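Local coordinates for packaging protein UL32 (Human herpesvirus 8 type M, PDB 6XF9) that forms a pentameric ring needed for herpesviral genome packaging and probably directs new capsids to nuclear replication compartments, so controlling cleavage and packaging of viral DNA, at residues 306-309 with 310-314; 431-434 with 435-439. One frame throughout, in Å; residues are numbered along the deposited sequence.

Interaction 1 (306-309 with 310-314); sequences PEAP and KALQT
With CG of Leu-312 turned opposite its own carbonyl carbon (chi1 -65°), the leucine branch lies back along the helix over the preceding turn, where CG comes 3.3 Å from Ala-308 O and CD1 stops 4.5 Å from Ala-308 CB. The same carbonyl takes the amide of Leu-312, with Leu-312 N 2.9 Å from Ala-308 O and an N-H...O angle of 168°. Two further bonds follow the same four-residue step: Ala-311 N donates to Glu-307 O at 2.9 Å in a more bent bond, while Gln-313 N reaches Pro-309 O at 3.2 Å. Pro-309, with no N-H to give, sits in the first turn, where no amide donor is required. At the far end the hydroxyl OG1 of Thr-314 folds back to donate to Lys-310 O (3.1 Å), which also accepts Thr-314 N from the other face of its plane. Glu-307 occupies the N-cap position, and its OE2 is hydrogen-bonded to Ser-347 OG and Asp-348 N. Leu-312 and Ala-308 pack on helix 297-304, and the leucine also touches His-366. The arrangement is the proline-containing first turn of an alpha-helix, here backing a zinc site of three cysteines and one histidine.

Interaction 2 (431-434 with 435-439); sequences ARVG and KTTSL
Gly-434 O and Ser-438 N make the main polar link, a 2.9 Å hydrogen bond from the first turn of helix 435-451 back to the residue at its N-cap position. The bond is somewhat bent, with an N-H...O angle of 147°, and the amide is slightly tilted from the carbonyl plane. A second donor supplements it weakly: the hydroxyl OG1 of Thr-437 lies 3.3 Å from Gly-434 O. This hydroxyl sits between its own backbone N and carbonyl carbon (chi1 67°), which turns it back toward the start of the helix. The glycine carbonyl therefore receives one firm backbone bond and one weaker side-chain bond.

The polar pair is bordered by carbon. CG1 of Val-433, placed anti to the valine backbone N (chi1 178°), extends to within 3.1 Å of Thr-437 OG1, a close approach of a methyl to a hydroxyl oxygen. The two side chains cross at about a right angle, and the valine is the loop side chain that meets the helix. CB of Ser-438 adds a further carbon beside the same carbonyl, 3.2 Å from Gly-434 O. CB of Lys-435 stays beside Gly-434 C, although the bond from its CA points away from the loop.

Beyond the two segments, Val-433 touches Ile-167, and the backbone of Arg-432 is hydrogen-bonded to Gly-165 and Ile-167, which ties the loop to residues 165-167, just after helix 145-164. Leu-439 packs on Thr-175 of a neighbouring subunit, so this helix start lies beside a contact within the pentamer. Overall, this is a surface helix N-terminus with glycine at the N-cap position, entered from the short loop that joins helices 416-430 and 435-451.

In the fold
Both interactions are helix beginnings in the C-terminal half of the chain, but they belong to different helices, and their centres lie 35 Å apart with no touch between them. Interaction 1 is partly buried: Ala-308 and Leu-312 face neighbouring helices, and one side of the turn borders a zinc site. Interaction 2 lies on the surface, 24 Å from the chain centre compared with 16 Å, and away from the metal sites. Three successive backbone bonds join the segments of 306-314, whereas in 431-439 a single glycine carbonyl accepts one backbone bond and one weak hydroxyl bond. No other subunit touches interaction 1, while interaction 2 has a neighbouring chain packed against its last residue.

Interaction 1 (306-309 with 310-314)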
ATOM      1  N   PRO D 306     -17.320 -49.384   8.785  1.00 54.47           N
ATOM      2  CA  PRO D 306     -15.971 -49.958   8.633  1.00 54.03           C
ATOM      3  C   PRO D 306     -15.397 -49.881   7.238  1.00 54.77           C
ATOM      4  O   PRO D 306     -14.176 -49.974   7.100  1.00 54.50           O
ATOM      5  CB  PRO D 306     -16.160 -51.421   9.062  1.00 54.46           C
ATOM      6  CG  PRO D 306     -17.376 -51.402   9.951  1.00 54.44           C
ATOM      7  CD  PRO D 306     -18.275 -50.365   9.337  1.00 54.90           C
ATOM      8  N   GLU D 307     -16.210 -49.810   6.191  1.00 57.67           N
ATOM      9  CA  GLU D 307     -15.658 -49.794   4.840  1.00 58.66           C
ATOM     10  C   GLU D 307     -15.808 -48.454   4.132  1.00 58.81           C
ATOM     11  O   GLU D 307     -15.507 -48.367   2.938  1.00 59.99           O
ATOM     12  CB  GLU D 307     -16.256 -50.937   4.022  1.00 60.20           C
ATOM     13  CG  GLU D 307     -17.679 -51.207   4.384  1.00 60.43           C
ATOM     14  CD  GLU D 307     -18.231 -52.503   3.800  1.00 61.71           C
ATOM     15  OE1 GLU D 307     -17.663 -53.016   2.811  1.00 62.69           O
ATOM     16  OE2 GLU D 307     -19.241 -53.010   4.353  1.00 61.73           O
ATOM     17  N   ALA D 308     -16.213 -47.390   4.845  1.00 52.11           N
ATOM     18  CA  ALA D 308     -16.323 -46.087   4.186  1.00 52.19           C
ATOM     19  C   ALA D 308     -14.955 -45.551   3.775  1.00 51.81           C
ATOM     20  O   ALA D 308     -14.806 -45.146   2.606  1.00 52.99           O
ATOM     21  CB  ALA D 308     -17.075 -45.096   5.085  1.00 51.36           C
ATOM     22  N   PRO D 309     -13.919 -45.548   4.636  1.00 46.88           N
ATOM     23  CA  PRO D 309     -12.611 -45.030   4.192  1.00 46.53           C
ATOM     24  C   PRO D 309     -12.109 -45.632   2.895  1.00 48.42           C
ATOM     25  O   PRO D 309     -11.731 -44.903   1.963  1.00 49.30           O
ATOM     26  CB  PRO D 309     -11.705 -45.369   5.378  1.00 44.98           C
ATOM     27  CG  PRO D 309     -12.587 -45.231   6.547  1.00 44.03           C
ATOM     28  CD  PRO D 309     -13.927 -45.772   6.100  1.00 45.45           C
ATOM     29  N   LYS D 310     -12.092 -46.955   2.804  1.00 57.47           N
ATOM     30  CA  LYS D 310     -11.564 -47.561   1.599  1.00 59.21           C
ATOM     31  C   LYS D 310     -12.540 -47.428   0.439  1.00 60.91           C
ATOM     32  O   LYS D 310     -12.107 -47.303  -0.715  1.00 62.32           O
ATOM     33  CB  LYS D 310     -11.246 -49.025   1.863  1.00 59.60           C
ATOM     34  CG  LYS D 310     -10.085 -49.535   1.052  1.00 60.96           C
ATOM     35  CD  LYS D 310     -10.160 -51.043   0.838  1.00 61.88           C
ATOM     36  CE  LYS D 310      -9.683 -51.424  -0.571  1.00 63.52           C
ATOM     37  NZ  LYS D 310      -8.191 -51.303  -0.739  1.00 63.53           N
ATOM     38  N   ALA D 311     -13.853 -47.422   0.727  1.00 45.55           N
ATOM     39  CA  ALA D 311     -14.856 -47.293  -0.334  1.00 47.13           C
ATOM     40  C   ALA D 311     -14.755 -45.959  -1.048  1.00 47.71           C
ATOM     41  O   ALA D 311     -14.780 -45.892  -2.282  1.00 49.53           O
ATOM     42  CB  ALA D 311     -16.261 -47.446   0.239  1.00 46.62           C
ATOM     43  N   LEU D 312     -14.602 -44.883  -0.278  1.00 43.95           N
ATOM     44  CA  LEU D 312     -14.533 -43.561  -0.869  1.00 44.08           C
ATOM     45  C   LEU D 312     -13.225 -43.377  -1.617  1.00 44.88           C
ATOM     46  O   LEU D 312     -13.212 -42.783  -2.699  1.00 46.47           O
ATOM     47  CB  LEU D 312     -14.719 -42.530   0.229  1.00 42.02           C
ATOM     48  CG  LEU D 312     -16.134 -42.686   0.785  1.00 41.99           C
ATOM     49  CD1 LEU D 312     -16.302 -41.891   2.088  1.00 40.08           C
ATOM     50  CD2 LEU D 312     -17.205 -42.299  -0.257  1.00 43.74           C
ATOM     51  N   GLN D 313     -12.114 -43.896  -1.074  1.00 67.82           N
ATOM     52  CA  GLN D 313     -10.863 -43.827  -1.826  1.00 68.87           C
ATOM     53  C   GLN D 313     -10.947 -44.633  -3.108  1.00 71.13           C
ATOM     54  O   GLN D 313     -10.249 -44.316  -4.081  1.00 72.84           O
ATOM     55  CB  GLN D 313      -9.645 -44.271  -1.005  1.00 67.52           C
ATOM     56  CG  GLN D 313      -8.340 -44.096  -1.826  1.00 68.81           C
ATOM     57  CD  GLN D 313      -8.107 -42.646  -2.338  1.00 69.45           C
ATOM     58  OE1 GLN D 313      -7.739 -42.440  -3.507  1.00 71.33           O
ATOM     59  NE2 GLN D 313      -8.263 -41.644  -1.433  1.00 67.30           N
ATOM     60  N   THR D 314     -11.705 -45.728  -3.107  1.00 45.11           N
ATOM     61  CA  THR D 314     -11.887 -46.463  -4.351  1.00 47.20           C
ATOM     62  C   THR D 314     -12.798 -45.702  -5.307  1.00 48.74           C
ATOM     63  O   THR D 314     -12.532 -45.650  -6.510  1.00 50.47           O
ATOM     64  CB  THR D 314     -12.443 -47.848  -4.039  1.00 46.98           C
ATOM     65  OG1 THR D 314     -11.421 -48.632  -3.403  1.00 46.11           O
ATOM     66  CG2 THR D 314     -12.903 -48.529  -5.300  1.00 48.62           C
TER

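Interaction 2 (431-434 with 435-439)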
ATOM      1  N   ALA D 431     -19.373 -17.925   9.117  1.00 58.45           N
ATOM      2  CA  ALA D 431     -19.459 -16.792  10.034  1.00 59.06           C
ATOM      3  C   ALA D 431     -18.883 -15.561   9.351  1.00 58.40           C
ATOM      4  O   ALA D 431     -18.093 -15.658   8.407  1.00 57.45           O
ATOM      5  CB  ALA D 431     -18.729 -17.059  11.355  1.00 59.69           C
ATOM      6  N   ARG D 432     -19.289 -14.400   9.846  1.00 70.00           N
ATOM      7  CA  ARG D 432     -18.857 -13.141   9.258  1.00 69.48           C
ATOM      8  C   ARG D 432     -17.395 -12.886   9.607  1.00 68.99           C
ATOM      9  O   ARG D 432     -17.023 -12.874  10.789  1.00 69.78           O
ATOM     10  CB  ARG D 432     -19.761 -11.998   9.737  1.00 70.22           C
ATOM     11  N   VAL D 433     -16.561 -12.727   8.579  1.00 63.41           N
ATOM     12  CA  VAL D 433     -15.147 -12.406   8.747  1.00 63.05           C
ATOM     13  C   VAL D 433     -14.766 -11.379   7.688  1.00 62.41           C
ATOM     14  O   VAL D 433     -15.128 -11.514   6.514  1.00 61.91           O
ATOM     15  CB  VAL D 433     -14.254 -13.666   8.636  1.00 62.45           C
ATOM     16  CG1 VAL D 433     -12.782 -13.299   8.765  1.00 61.93           C
ATOM     17  CG2 VAL D 433     -14.636 -14.707   9.699  1.00 63.15           C
ATOM     18  N   GLY D 434     -13.987 -10.384   8.100  1.00 69.98           N
ATOM     19  CA  GLY D 434     -13.552  -9.305   7.229  1.00 69.63           C
ATOM     20  C   GLY D 434     -12.950  -9.777   5.922  1.00 68.62           C
ATOM     21  O   GLY D 434     -12.362 -10.859   5.869  1.00 68.37           O
ATOM     22  N   LYS D 435     -13.081  -8.986   4.857  1.00 82.77           N
ATOM     23  CA  LYS D 435     -12.599  -9.453   3.567  1.00 82.04           C
ATOM     24  C   LYS D 435     -11.098  -9.606   3.565  1.00 81.38           C
ATOM     25  O   LYS D 435     -10.588 -10.590   3.022  1.00 80.96           O
ATOM     26  CB  LYS D 435     -12.976  -8.468   2.456  1.00 82.39           C
ATOM     27  CG  LYS D 435     -12.762  -8.981   1.045  1.00 81.88           C
ATOM     28  CD  LYS D 435     -12.863  -7.849   0.024  1.00 82.88           C
ATOM     29  CE  LYS D 435     -14.338  -7.588  -0.326  1.00 83.96           C
ATOM     30  NZ  LYS D 435     -15.020  -8.869  -0.749  1.00 83.76           N
ATOM     31  N   THR D 436     -10.373  -8.729   4.255  1.00 70.45           N
ATOM     32  CA  THR D 436      -8.924  -8.824   4.149  1.00 70.04           C
ATOM     33  C   THR D 436      -8.397 -10.037   4.896  1.00 69.76           C
ATOM     34  O   THR D 436      -7.519 -10.751   4.389  1.00 69.19           O
ATOM     35  CB  THR D 436      -8.251  -7.561   4.665  1.00 71.48           C
ATOM     36  OG1 THR D 436      -8.680  -6.445   3.874  1.00 73.35           O
ATOM     37  CG2 THR D 436      -6.741  -7.724   4.519  1.00 71.50           C
ATOM     38  N   THR D 437      -8.919 -10.293   6.099  1.00 72.62           N
ATOM     39  CA  THR D 437      -8.491 -11.489   6.817  1.00 72.59           C
ATOM     40  C   THR D 437      -9.044 -12.765   6.195  1.00 72.12           C
ATOM     41  O   THR D 437      -8.408 -13.816   6.295  1.00 71.82           O
ATOM     42  CB  THR D 437      -8.895 -11.404   8.281  1.00 73.53           C
ATOM     43  OG1 THR D 437     -10.316 -11.452   8.359  1.00 74.14           O
ATOM     44  CG2 THR D 437      -8.398 -10.105   8.913  1.00 74.22           C
ATOM     45  N   SER D 438     -10.189 -12.700   5.511  1.00 58.75           N
ATOM     46  CA  SER D 438     -10.718 -13.888   4.837  1.00 58.27           C
ATOM     47  C   SER D 438      -9.814 -14.329   3.693  1.00 57.39           C
ATOM     48  O   SER D 438      -9.469 -15.509   3.575  1.00 57.11           O
ATOM     49  CB  SER D 438     -12.122 -13.608   4.323  1.00 58.76           C
ATOM     50  OG  SER D 438     -12.609 -14.731   3.628  1.00 58.81           O
ATOM     51  N   LEU D 439      -9.378 -13.387   2.869  1.00 57.92           N
ATOM     52  CA  LEU D 439      -8.544 -13.725   1.724  1.00 57.38           C
ATOM     53  C   LEU D 439      -7.113 -14.034   2.147  1.00 56.87           C
ATOM     54  O   LEU D 439      -6.371 -14.679   1.400  1.00 56.37           O
ATOM     55  CB  LEU D 439      -8.569 -12.568   0.716  1.00 57.63           C
ATOM     56  CG  LEU D 439      -9.962 -12.126   0.241  1.00 58.04           C
ATOM     57  CD1 LEU D 439      -9.827 -10.972  -0.738  1.00 58.21           C
ATOM     58  CD2 LEU D 439     -10.742 -13.291  -0.349  1.00 58.11           C
TER